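PDB 5BU9: beta-N-acetylhexosaminidase from Beutenbergia cavernae, which probably hydrolyses terminal non-reducing N-acetyl-D-hexosamine residues from N-acetyl-beta-D-hexosaminides, as a member of glycosyl hydrolase family 3. Local coordinates for residues A[74-79]-A[124-129]; A[117-122]-A[175-180]; A[181-186]-A[226-231]. All blocks are in the same frame, centred on the assembly; numbering follows the deposited sequence. Where two conformers were deposited one is given.

Interaction 1: A[74-79]-A[124-129]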
loop_
_atom_site.group_PDB
_atom_site.type_symbol
_atom_site.label_atom_id
_atom_site.label_comp_id
_atom_site.label_asym_id
_atom_site.label_seq_id
_atom_site.Cartn_x
_atom_site.Cartn_y
_atom_site.Cartn_z
ATOM N N LEU A 74 12.139 -6.196 -7.923
ATOM C CA LEU A 74 10.917 -6.177 -7.133
ATOM C C LEU A 74 10.889 -4.992 -6.178
ATOM O O LEU A 74 11.905 -4.639 -5.586
ATOM C CB LEU A 74 10.789 -7.472 -6.321
ATOM C CG LEU A 74 10.860 -8.813 -7.062
ATOM C CD1 LEU A 74 10.787 -10.015 -6.095
ATOM C CD2 LEU A 74 9.740 -8.851 -8.118
ATOM N N LEU A 75 9.723 -4.374 -6.049
ATOM C CA LEU A 75 9.363 -3.701 -4.818
ATOM C C LEU A 75 9.036 -4.840 -3.823
ATOM O O LEU A 75 8.250 -5.764 -4.124
ATOM C CB LEU A 75 8.180 -2.740 -5.017
ATOM C CG LEU A 75 8.562 -1.430 -5.705
ATOM C CD1 LEU A 75 7.332 -0.676 -6.172
ATOM C CD2 LEU A 75 9.400 -0.537 -4.784
ATOM N N VAL A 76 9.699 -4.815 -2.671
ATOM C CA VAL A 76 9.480 -5.817 -1.639
ATOM C C VAL A 76 8.920 -5.088 -0.425
ATOM O O VAL A 76 9.629 -4.332 0.248
ATOM C CB VAL A 76 10.777 -6.569 -1.273
ATOM C CG1 VAL A 76 10.449 -7.690 -0.349
ATOM C CG2 VAL A 76 11.497 -7.065 -2.509
ATOM N N ALA A 77 7.643 -5.299 -0.172
ATOM C CA ALA A 77 6.927 -4.541 0.829
ATOM C C ALA A 77 6.532 -5.420 1.969
ATOM O O ALA A 77 6.401 -6.636 1.793
ATOM C CB ALA A 77 5.658 -3.915 0.210
ATOM N N THR A 78 6.300 -4.818 3.131
ATOM C CA THR A 78 5.560 -5.512 4.186
ATOM C C THR A 78 4.793 -4.458 4.991
ATOM O O THR A 78 4.902 -3.260 4.722
ATOM C CB THR A 78 6.476 -6.381 5.109
ATOM O OG1 THR A 78 5.660 -7.137 6.000
ATOM C CG2 THR A 78 7.392 -5.523 5.938
ATOM N N ASP A 79 3.994 -4.915 5.943
ATOM C CA ASP A 79 3.275 -4.040 6.876
ATOM C C ASP A 79 4.045 -3.849 8.168
ATOM O O ASP A 79 3.829 -4.634 9.118
ATOM C CB ASP A 79 1.900 -4.624 7.251
ATOM C CG ASP A 79 0.798 -4.272 6.253
ATOM O OD1 ASP A 79 1.036 -3.500 5.288
ATOM O OD2 ASP A 79 -0.327 -4.779 6.453
ATOM N N SER A 124 16.697 -6.989 5.953
ATOM C CA SER A 124 15.947 -8.208 5.658
ATOM C C SER A 124 15.430 -8.189 4.217
ATOM O O SER A 124 14.602 -9.019 3.845
ATOM C CB SER A 124 14.782 -8.389 6.638
ATOM O OG SER A 124 13.733 -7.473 6.363
ATOM N N GLY A 125 15.916 -7.238 3.417
ATOM C CA GLY A 125 15.557 -7.154 2.002
ATOM C C GLY A 125 14.278 -6.402 1.635
ATOM O O GLY A 125 13.865 -6.362 0.465
ATOM N N ILE A 126 13.640 -5.805 2.631
ATOM C CA ILE A 126 12.450 -4.982 2.420
ATOM C C ILE A 126 12.902 -3.627 1.873
ATOM O O ILE A 126 13.862 -3.059 2.399
ATOM C CB ILE A 126 11.669 -4.792 3.750
ATOM C CG1 ILE A 126 11.209 -6.144 4.279
ATOM C CG2 ILE A 126 10.539 -3.736 3.606
ATOM C CD1 ILE A 126 10.221 -6.829 3.387
ATOM N N ASN A 127 12.232 -3.095 0.847
ATOM C CA ASN A 127 12.522 -1.723 0.410
ATOM C C ASN A 127 11.272 -0.860 0.347
ATOM O O ASN A 127 11.341 0.287 -0.060
ATOM C CB ASN A 127 13.230 -1.693 -0.955
ATOM C CG ASN A 127 12.462 -2.435 -2.037
ATOM O OD1 ASN A 127 11.239 -2.584 -1.968
ATOM N ND2 ASN A 127 13.190 -2.940 -3.029
ATOM N N LEU A 128 10.124 -1.413 0.733
ATOM C CA LEU A 128 8.923 -0.597 0.786
ATOM C C LEU A 128 8.135 -0.941 2.037
ATOM O O LEU A 128 7.869 -2.118 2.299
ATOM C CB LEU A 128 8.061 -0.794 -0.469
ATOM C CG LEU A 128 6.867 0.152 -0.551
ATOM C CD1 LEU A 128 7.348 1.622 -0.636
ATOM C CD2 LEU A 128 5.981 -0.209 -1.737
ATOM N N ASN A 129 7.798 0.082 2.825
ATOM C CA ASN A 129 6.936 -0.104 4.001
ATOM C C ASN A 129 5.526 0.412 3.695
ATOM O O ASN A 129 5.359 1.561 3.281
ATOM C CB ASN A 129 7.531 0.619 5.221
ATOM C CG ASN A 129 6.946 0.138 6.554
ATOM O OD1 ASN A 129 6.080 -0.724 6.589
ATOM N ND2 ASN A 129 7.443 0.704 7.672
#
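Two backbone N-H groups grip the carbonyl oxygen of Val76: Asn127 N reaches Val76 O at 2.9 Å in the carbonyl plane, while Leu128 N comes from above that plane, at 3.0 Å. The side chain of Asn127 then carries the pairing back to Val76 N and Leu74 O. With CG between its own backbone N and carbonyl carbon (chi1 55°), the amide is folded against the neighbouring strand, where OD1 accepts from Val76 N at 2.8 Å and ND2 gives a weak but straight bond to Leu74 O. In effect the amide does the work of a peptide group just ahead of strand 128-129. A leucine in place of Asn127 would probably leave Val76 N without this acceptor and the Leu74 carbonyl without its weak donor. Further on, Ala77 pairs with Leu128 and Thr78 with Asn129 as parallel neighbours in the TIM-type barrel of the family, Thr78 N bonding to Leu128 O at 3.2 Å. The methyl of Ala77 rests on Leu128 CB at 4.0 Å, on a side also lined by Met16. At the helix-facing side, Ile126 crosses Val76 at about a right angle, its CD1 lying 3.8 Å from Val76 CG1 and also meeting Thr78 CG2; Val57 of helix 50-61 packs on Val76. Thr78 OG1 is turned to Leu42 O on the adjoining strand, and Asn129 OD1 accepts from Gln80 N.

Interaction 2: A[117-122]-A[175-180]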
loop_
_atom_site.group_PDB
_atom_site.type_symbol
_atom_site.label_atom_id
_atom_site.label_comp_id
_atom_site.label_asym_id
_atom_site.label_seq_id
_atom_site.Cartn_x
_atom_site.Cartn_y
_atom_site.Cartn_z
ATOM N N TRP A 117 14.376 1.289 12.730
ATOM C CA TRP A 117 13.383 0.295 12.264
ATOM C C TRP A 117 13.567 0.034 10.782
ATOM O O TRP A 117 13.526 -1.102 10.318
ATOM C CB TRP A 117 11.953 0.773 12.535
ATOM C CG TRP A 117 11.733 1.035 13.969
ATOM C CD1 TRP A 117 12.412 0.472 15.008
ATOM C CD2 TRP A 117 10.802 1.958 14.550
ATOM N NE1 TRP A 117 11.955 0.976 16.202
ATOM C CE2 TRP A 117 10.970 1.895 15.947
ATOM C CE3 TRP A 117 9.844 2.828 14.026
ATOM C CZ2 TRP A 117 10.199 2.657 16.828
ATOM C CZ3 TRP A 117 9.091 3.588 14.897
ATOM C CH2 TRP A 117 9.275 3.501 16.280
ATOM N N GLY A 118 13.784 1.106 10.036
ATOM C CA GLY A 118 14.062 0.989 8.616
ATOM C C GLY A 118 15.299 0.179 8.269
ATOM O O GLY A 118 15.267 -0.587 7.301
ATOM N N ALA A 119 16.376 0.345 9.050
ATOM C CA ALA A 119 17.642 -0.358 8.810
ATOM C C ALA A 119 17.449 -1.884 8.937
ATOM O O ALA A 119 18.044 -2.675 8.196
ATOM C CB ALA A 119 18.727 0.134 9.784
ATOM N N GLU A 120 16.600 -2.276 9.884
ATOM C CA GLU A 120 16.260 -3.669 10.103
ATOM C C GLU A 120 15.464 -4.172 8.905
ATOM O O GLU A 120 15.731 -5.250 8.397
ATOM C CB GLU A 120 15.468 -3.825 11.405
ATOM C CG GLU A 120 16.174 -3.265 12.647
ATOM C CD GLU A 120 15.234 -3.117 13.849
ATOM O OE1 GLU A 120 14.006 -3.259 13.671
ATOM O OE2 GLU A 120 15.720 -2.843 14.971
ATOM N N LEU A 121 14.504 -3.380 8.438
ATOM C CA LEU A 121 13.748 -3.759 7.244
ATOM C C LEU A 121 14.690 -3.928 6.065
ATOM O O LEU A 121 14.676 -4.963 5.419
ATOM C CB LEU A 121 12.677 -2.734 6.916
ATOM C CG LEU A 121 11.512 -2.731 7.887
ATOM C CD1 LEU A 121 10.537 -1.642 7.471
ATOM C CD2 LEU A 121 10.857 -4.065 7.868
ATOM N N ALA A 122 15.530 -2.927 5.804
ATOM C CA ALA A 122 16.438 -2.961 4.657
ATOM C C ALA A 122 17.371 -4.156 4.740
ATOM O O ALA A 122 17.675 -4.771 3.733
ATOM C CB ALA A 122 17.265 -1.674 4.580
ATOM N N ARG A 175 13.125 6.467 4.880
ATOM C CA ARG A 175 13.881 6.825 3.679
ATOM C C ARG A 175 15.379 6.925 3.968
ATOM O O ARG A 175 16.175 6.526 3.133
ATOM C CB ARG A 175 13.400 8.157 3.088
ATOM C CG ARG A 175 11.981 8.126 2.561
ATOM C CD ARG A 175 11.589 9.343 1.682
ATOM N NE ARG A 175 10.148 9.249 1.448
ATOM C CZ ARG A 175 9.241 10.006 2.054
ATOM N NH1 ARG A 175 9.633 10.965 2.884
ATOM N NH2 ARG A 175 7.947 9.822 1.812
ATOM N N ALA A 176 15.767 7.441 5.142
ATOM C CA ALA A 176 17.199 7.600 5.460
ATOM C C ALA A 176 17.885 6.241 5.538
ATOM O O ALA A 176 19.101 6.145 5.388
ATOM C CB ALA A 176 17.408 8.379 6.775
ATOM N N SER A 177 17.102 5.189 5.770
ATOM C CA SER A 177 17.643 3.833 5.773
ATOM C C SER A 177 17.359 3.049 4.477
ATOM O O SER A 177 17.574 1.847 4.436
ATOM C CB SER A 177 17.102 3.068 6.979
ATOM O OG SER A 177 17.714 3.551 8.168
ATOM N N GLY A 178 16.900 3.729 3.424
ATOM C CA GLY A 178 16.676 3.095 2.133
ATOM C C GLY A 178 15.331 2.413 1.935
ATOM O O GLY A 178 15.158 1.617 1.013
ATOM N N VAL A 179 14.364 2.730 2.793
ATOM C CA VAL A 179 13.029 2.129 2.700
ATOM C C VAL A 179 12.002 3.186 2.394
ATOM O O VAL A 179 11.777 4.077 3.217
ATOM C CB VAL A 179 12.618 1.406 3.999
ATOM C CG1 VAL A 179 11.317 0.671 3.754
ATOM C CG2 VAL A 179 13.700 0.472 4.452
ATOM N N GLU A 180 11.357 3.087 1.232
ATOM C CA GLU A 180 10.306 4.035 0.892
ATOM C C GLU A 180 9.057 3.713 1.679
ATOM O O GLU A 180 8.896 2.587 2.149
ATOM C CB GLU A 180 10.004 4.028 -0.613
ATOM C CG GLU A 180 10.870 5.036 -1.408
ATOM C CD GLU A 180 10.553 6.513 -1.089
ATOM O OE1 GLU A 180 11.218 7.399 -1.691
ATOM O OE2 GLU A 180 9.644 6.789 -0.253
#
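Val179 holds CG2 anti to its carbonyl carbon and beside its backbone N (CG1 is the branch opposite N, chi1 -173°), and this sends the CG2 methyl into the helical turn from Gly118 to Ala122. There it sits 3.4 Å from Gly118 O, the same oxygen that takes the helical bond from Ala122 N, and 4.2 Å from both Leu121 CB and Ala122 CB. The backbone of Ser177 brings its CB onto the helix, 3.5 Å from Ala119 N; OG, anti to the carbonyl carbon (chi1 -72°), is laid beside the Ala119 methyl and bonds to Thr115 O, one turn earlier on that helix. Gly118 is what lets the two backbones come so near, since a CB there would head toward the 175-180 segment and be tight against Ser177 CB. From the other end of the turn, the Ala122 methyl touches Ser177 O at 3.5 Å. Gly178, at positive phi, is the C-prime residue of a Schellman motif closing helix 160-176, and the reversal it allows presents Ser177 and Val179 to the same partner. Beyond the turn, Arg175 NE meets Glu180 OE2 in a 3.0 Å salt bridge, on the syn side but 31° out of the carboxylate plane. The contact thus joins the last turns of helix 107-123 to the turn that follows helix 160-176, neighbouring helices on the outside of the TIM-type barrel, with Met174 packing on Leu121 and Val179, and Asn129 of strand 128-129 touching both.

Interaction 3: A[181-186]-A[226-231]; sequences TVIKHF and AFVMTS
One face of the His185 imidazole is covered by its own neighbour in the chain, Lys184, whose CG stands 3.7 Å above the ring centre. The selenium of Met229, a selenomethionine, approaches the same ring obliquely, SE lying 3.8 Å from His185 CD2. Met229 runs beside Lys184, pointing the same way with their CB atoms 3.7 Å apart, and its CG, anti to the backbone N (chi1 174°), carries SE on to that ring. A cis peptide links Lys184 to His185, and the chain turns a corner there. The imidazole is also fixed by polar bonds, ND1 to Asp135 and NE2 to a bound glycerol, which Lys184 NZ also contacts, consistent with the sugar pocket; NZ makes a salt bridge with Glu81 and a bond to Leu130 O.

Beneath these side chains the two strands, adjacent in the TIM-type barrel, pair in parallel. Ile183 N bonds to Phe227 O, and Met229 N returns to Ile183 O at 2.8 Å, almost straight (176°). A beta bulge then shifts the register by one residue: Met229 O accepts from Phe186 N at 2.7 Å, and Ser231 N continues to Phe186 O. Val182 is set between Phe227 and Met229, CG2 against Phe227 CB at 3.4 Å and CG1 against Met229 CB. On the other side of the sheet, Ile183 CG1 packs on Val228 CG2 at 3.7 Å, while Phe186 CB meets Val228 CG1. Where the strands begin, a water donates to Thr181 O and accepts from Ala226 N.

The Ile183, Val228 and Phe186 side faces the outer helices: Leu255 of helix 248-258 touches both Val228 and Phe186, and Phe217 of helix 212-222 meets the Phe186 ring edge-to-face. Strand 264-267 flanks strand 227-230 along its other edge.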
loop_
_atom_site.group_PDB
_atom_site.type_symbol
_atom_site.label_atom_id
_atom_site.label_comp_id
_atom_site.label_asym_id
_atom_site.label_seq_id
_atom_site.Cartn_x
_atom_site.Cartn_y
_atom_site.Cartn_z
ATOM N N THR A 181 8.176 4.702 1.819
ATOM C CA THR A 181 6.944 4.515 2.574
ATOM C C THR A 181 5.710 4.678 1.679
ATOM O O THR A 181 5.799 5.209 0.569
ATOM C CB THR A 181 6.876 5.501 3.735
ATOM O OG1 THR A 181 7.279 6.798 3.272
ATOM C CG2 THR A 181 7.824 5.045 4.867
ATOM N N VAL A 182 4.581 4.163 2.149
ATOM C CA VAL A 182 3.295 4.346 1.490
ATOM C C VAL A 182 2.329 4.984 2.472
ATOM O O VAL A 182 1.951 4.345 3.435
ATOM C CB VAL A 182 2.753 3.014 1.012
ATOM C CG1 VAL A 182 1.411 3.213 0.296
ATOM C CG2 VAL A 182 3.807 2.317 0.101
ATOM N N ILE A 183 1.938 6.239 2.281
ATOM C CA ILE A 183 1.017 6.825 3.268
ATOM C C ILE A 183 -0.379 6.243 3.009
ATOM O O ILE A 183 -0.762 6.021 1.855
ATOM C CB ILE A 183 1.055 8.376 3.237
ATOM C CG1 ILE A 183 0.723 8.918 1.860
ATOM C CG2 ILE A 183 2.442 8.881 3.627
ATOM C CD1 ILE A 183 0.514 10.402 1.886
ATOM N N LYS A 184 -1.116 5.928 4.069
ATOM C CA LYS A 184 -2.390 5.199 3.922
ATOM C C LYS A 184 -3.387 5.664 5.010
ATOM O O LYS A 184 -2.943 6.184 6.039
ATOM C CB LYS A 184 -2.119 3.703 3.994
ATOM C CG LYS A 184 -1.598 3.194 5.346
ATOM C CD LYS A 184 -1.223 1.728 5.186
ATOM C CE LYS A 184 -1.017 1.045 6.513
ATOM N NZ LYS A 184 -0.530 -0.388 6.370
ATOM N N HIS A 185 -4.702 5.547 4.811
ATOM C CA HIS A 185 -5.366 5.064 3.600
ATOM C C HIS A 185 -6.255 6.164 3.033
ATOM O O HIS A 185 -7.286 6.484 3.611
ATOM C CB HIS A 185 -6.255 3.830 3.896
ATOM C CG HIS A 185 -5.635 2.816 4.803
ATOM N ND1 HIS A 185 -5.385 3.059 6.136
ATOM C CD2 HIS A 185 -5.253 1.532 4.576
ATOM C CE1 HIS A 185 -4.861 1.977 6.688
ATOM N NE2 HIS A 185 -4.778 1.030 5.765
ATOM N N PHE A 186 -5.874 6.717 1.893
ATOM C CA PHE A 186 -6.536 7.884 1.331
ATOM C C PHE A 186 -7.956 7.537 0.869
ATOM O O PHE A 186 -8.165 6.510 0.224
ATOM C CB PHE A 186 -5.701 8.428 0.163
ATOM C CG PHE A 186 -6.171 9.724 -0.348
ATOM C CD1 PHE A 186 -5.665 10.899 0.171
ATOM C CD2 PHE A 186 -7.116 9.785 -1.349
ATOM C CE1 PHE A 186 -6.079 12.129 -0.296
ATOM C CE2 PHE A 186 -7.555 11.042 -1.834
ATOM C CZ PHE A 186 -7.036 12.200 -1.298
ATOM N N ALA A 226 6.057 9.207 -2.066
ATOM C CA ALA A 226 6.266 8.640 -3.400
ATOM C C ALA A 226 5.209 7.592 -3.730
ATOM O O ALA A 226 5.077 7.183 -4.885
ATOM C CB ALA A 226 7.654 8.022 -3.493
ATOM N N PHE A 227 4.523 7.124 -2.687
ATOM C CA PHE A 227 3.456 6.108 -2.768
ATOM C C PHE A 227 2.318 6.525 -1.847
ATOM O O PHE A 227 2.543 6.948 -0.697
ATOM C CB PHE A 227 3.926 4.706 -2.331
ATOM C CG PHE A 227 5.010 4.105 -3.193
ATOM C CD1 PHE A 227 6.335 4.514 -3.055
ATOM C CD2 PHE A 227 4.708 3.094 -4.115
ATOM C CE1 PHE A 227 7.351 3.958 -3.847
ATOM C CE2 PHE A 227 5.706 2.531 -4.924
ATOM C CZ PHE A 227 7.038 2.964 -4.798
ATOM N N VAL A 228 1.098 6.380 -2.346
ATOM C CA VAL A 228 -0.107 6.584 -1.553
ATOM C C VAL A 228 -0.995 5.358 -1.709
ATOM O O VAL A 228 -1.220 4.885 -2.832
ATOM C CB VAL A 228 -0.870 7.858 -1.975
ATOM C CG1 VAL A 228 -2.200 7.915 -1.250
ATOM C CG2 VAL A 228 -0.015 9.128 -1.723
HETATM N N MSE A 229 -1.517 4.860 -0.596
HETATM C CA MSE A 229 -2.510 3.776 -0.636
HETATM C C MSE A 229 -3.941 4.296 -0.445
HETATM O O MSE A 229 -4.204 5.148 0.405
HETATM C CB MSE A 229 -2.205 2.703 0.419
HETATM C CG MSE A 229 -3.276 1.645 0.505
HETATM SE SE MSE A 229 -2.914 0.307 1.878
HETATM C CE MSE A 229 -1.494 -0.622 1.016
ATOM N N THR A 230 -4.860 3.782 -1.250
ATOM C CA THR A 230 -6.269 4.158 -1.187
ATOM C C THR A 230 -7.087 3.146 -0.357
ATOM O O THR A 230 -6.779 1.943 -0.332
ATOM C CB THR A 230 -6.877 4.241 -2.597
ATOM O OG1 THR A 230 -6.625 2.995 -3.256
ATOM C CG2 THR A 230 -6.263 5.427 -3.430
ATOM N N SER A 231 -8.104 3.683 0.320
ATOM C CA SER A 231 -9.188 2.995 1.019
ATOM C C SER A 231 -10.206 2.343 0.075
ATOM O O SER A 231 -10.390 2.827 -1.041
ATOM C CB SER A 231 -9.911 4.032 1.878
ATOM O OG SER A 231 -11.094 3.563 2.454
HETATM O O HOH W 1 6.953 7.676 -0.188
#

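Overall arrangement
Interactions 1 and 3 lie on one barrel sheet, their centres about 15 Å apart, joined where strands 128-129 and 180-186 run as neighbours. Interaction 2 holds the helices that lead into this pair: Glu180 both closes its turn and opens the next strand, with Asn129 N 2.8 Å from Glu180 O and Asn127 O 3.1 Å from Glu180 N, both probably hydrogen bonds. Between the two neighbouring strands, Leu128 CD1 touches Val182 CG2 at 3.7 Å. At the other end of the strands Asp79 and Lys184 form a long, weak ion pair, and these two and His185 hydrogen-bond to glycerol, probably from the crystallisation liquor, which may mark the sugar pocket.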